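Rnh (Ribonuclease H) (Chlorobaculum tepidum, PDB 3H08) probably cuts the RNA strand of RNA-DNA hybrids as a magnesium-dependent endonuclease of the RNase H family. Local coordinates at residues A[70-73]-A[74-78]. The protein carries 3 engineered substitutions. Numbering follows the deposited sequence.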
ATOM      1  N   ASP A  70      -7.083  -3.695   1.541  1.00 24.87           N
ATOM      2  CA  ASP A  70      -7.655  -5.069   1.527  1.00 25.15           C
ATOM      3  C   ASP A  70      -6.568  -6.128   1.639  1.00 24.21           C
ATOM      4  O   ASP A  70      -6.873  -7.319   1.687  1.00 25.49           O
ATOM      5  CB  ASP A  70      -8.469  -5.323   0.265  1.00 25.81           C
ATOM      6  CG  ASP A  70      -9.136  -6.671   0.254  1.00 28.59           C
ATOM      7  OD1 ASP A  70      -9.877  -6.985   1.219  1.00 36.27           O
ATOM      8  OD2 ASP A  70      -8.931  -7.415  -0.723  1.00 33.31           O
ATOM      9  N   SER A  71      -5.300  -5.696   1.749  1.00 22.58           N
ATOM     10  CA  SER A  71      -4.180  -6.629   1.725  1.00 22.13           C
ATOM     11  C   SER A  71      -3.867  -7.209   3.090  1.00 21.84           C
ATOM     12  O   SER A  71      -3.299  -6.531   3.959  1.00 20.70           O
ATOM     13  CB  SER A  71      -2.937  -5.967   1.147  1.00 21.34           C
ATOM     14  OG  SER A  71      -1.798  -6.798   1.193  1.00 21.50           O
ATOM     15  N   ALA A  72      -4.206  -8.484   3.279  1.00 22.04           N
ATOM     16  CA  ALA A  72      -3.821  -9.179   4.498  1.00 22.94           C
ATOM     17  C   ALA A  72      -2.300  -9.276   4.606  1.00 22.49           C
ATOM     18  O   ALA A  72      -1.748  -9.139   5.680  1.00 24.14           O
ATOM     19  CB  ALA A  72      -4.427 -10.528   4.535  1.00 23.08           C
ATOM     20  N   TYR A  73      -1.640  -9.474   3.467  1.00 21.77           N
ATOM     21  CA  TYR A  73      -0.185  -9.533   3.382  1.00 22.47           C
ATOM     22  C   TYR A  73       0.437  -8.333   4.039  1.00 23.00           C
ATOM     23  O   TYR A  73       1.289  -8.453   4.895  1.00 24.49           O
ATOM     24  CB  TYR A  73       0.207  -9.631   1.900  1.00 22.71           C
ATOM     25  CG  TYR A  73       1.685  -9.745   1.622  1.00 22.82           C
ATOM     26  CD1 TYR A  73       2.436 -10.812   2.117  1.00 24.10           C
ATOM     27  CD2 TYR A  73       2.342  -8.801   0.826  1.00 21.07           C
ATOM     28  CE1 TYR A  73       3.813 -10.914   1.841  1.00 24.26           C
ATOM     29  CE2 TYR A  73       3.672  -8.933   0.518  1.00 21.78           C
ATOM     30  CZ  TYR A  73       4.407  -9.965   1.021  1.00 23.39           C
ATOM     31  OH  TYR A  73       5.753 -10.051   0.716  1.00 24.12           O
ATOM     32  N   LEU A  74      -0.015  -7.156   3.637  1.00 21.88           N
ATOM     33  CA  LEU A  74       0.461  -5.937   4.241  1.00 22.39           C
ATOM     34  C   LEU A  74       0.045  -5.791   5.682  1.00 22.42           C
ATOM     35  O   LEU A  74       0.867  -5.525   6.584  1.00 23.58           O
ATOM     36  CB  LEU A  74      -0.039  -4.739   3.443  1.00 22.51           C
ATOM     37  CG  LEU A  74       0.245  -3.334   3.994  1.00 23.96           C
ATOM     38  CD1 LEU A  74       1.755  -3.064   4.055  1.00 25.55           C
ATOM     39  CD2 LEU A  74      -0.474  -2.305   3.199  1.00 24.04           C
ATOM     40  N   VAL A  75      -1.252  -5.868   5.914  1.00 22.71           N
ATOM     41  CA  VAL A  75      -1.761  -5.494   7.224  1.00 22.77           C
ATOM     42  C   VAL A  75      -1.298  -6.470   8.316  1.00 22.97           C
ATOM     43  O   VAL A  75      -0.907  -6.060   9.401  1.00 23.77           O
ATOM     44  CB  VAL A  75      -3.308  -5.343   7.210  1.00 22.60           C
ATOM     45  CG1 VAL A  75      -3.822  -5.088   8.630  1.00 24.34           C
ATOM     46  CG2 VAL A  75      -3.721  -4.282   6.272  1.00 23.02           C
ATOM     47  N   ASN A  76      -1.264  -7.754   8.007  1.00 23.14           N
ATOM     48  CA  ASN A  76      -0.758  -8.726   8.980  1.00 23.79           C
ATOM     49  C   ASN A  76       0.710  -8.479   9.310  1.00 23.67           C
ATOM     50  O   ASN A  76       1.116  -8.583  10.457  1.00 25.26           O
ATOM     51  CB  ASN A  76      -0.938 -10.138   8.482  1.00 24.34           C
ATOM     52  CG  ASN A  76      -2.388 -10.558   8.465  1.00 25.08           C
ATOM     53  OD1 ASN A  76      -3.236  -9.932   9.112  1.00 27.74           O
ATOM     54  ND2 ASN A  76      -2.683 -11.616   7.736  1.00 26.92           N
ATOM     55  N   ALA A  77       1.529  -8.143   8.309  1.00 24.18           N
ATOM     56  CA  ALA A  77       2.946  -7.938   8.570  1.00 23.69           C
ATOM     57  C   ALA A  77       3.130  -6.790   9.535  1.00 23.68           C
ATOM     58  O   ALA A  77       4.027  -6.790  10.346  1.00 24.15           O
ATOM     59  CB  ALA A  77       3.690  -7.641   7.303  1.00 24.39           C
ATOM     60  N   MET A  78       2.300  -5.773   9.396  1.00 23.06           N
ATOM     61  CA  MET A  78       2.465  -4.591  10.229  1.00 23.36           C
ATOM     62  C   MET A  78       1.836  -4.779  11.604  1.00 23.65           C
ATOM     63  O   MET A  78       2.358  -4.267  12.603  1.00 25.56           O
ATOM     64  CB  MET A  78       1.806  -3.378   9.556  1.00 23.25           C
ATOM     65  CG  MET A  78       2.270  -3.097   8.132  1.00 23.25           C
ATOM     66  SD  MET A  78       4.079  -2.994   8.039  1.00 25.22           S
ATOM     67  CE  MET A  78       4.472  -1.610   9.084  1.00 24.35           C
TER
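Ser71 caps the helix 72-79 at its N-terminus: its OG takes the N-H of Leu74 at 3.0 Å from Leu74 N, along a nearly straight line of 168°. With OG anti to the backbone N (chi1 176°), beside its own carbonyl carbon, the hydroxyl faces the Leu74 amide and also rests 3.5 Å from Leu74 CB. Right beside it the carbonyl of the same serine accepts from the next amide, with Ser71 O 2.9 Å from Val75 N, while Val75 CG2 lies against that oxygen at 3.3 Å. One residue thus holds two consecutive amides of the opening turn. This is the tight, buried side: Leu74 continues inward to Leu49 and Ala52 of the helix 44-57 and to Phe119 of the strand 116-121.

The looser, partly exposed side is that of Ala72 and Asn76. Ala72 O accepts from the backbone of Asn76, 2.8 Å from Asn76 N, and the carboxamide lies with its flat face over the same oxygen, Asn76 CG 3.2 Å from Ala72 O. Its ND2 is too poorly angled to bond there, and also reaches Ala72 CB at 3.8 Å.

The helical bonding slackens at the next step, a weak bond with Ala77 N 3.4 Å from Tyr73 O. The Tyr73 side chain leads away from this turn to Trp105, meeting its ring edge-to-face and hydrogen-bonding to its NE1 through OH.

Ser71 OG is also hydrogen-bonded to Glu48, a predicted magnesium ligand, and a magnesium ion is bound close by. Replacing this serine with an alanine is likely to leave the Leu74 amide without its side-chain cap and Glu48 without this hydrogen-bonding partner. With Asp70, another predicted ligand, immediately before it, the arrangement is a serine N-cap at the start of helix 72-79, just after strand 64-69, beside the predicted metal site of the RNase H fold.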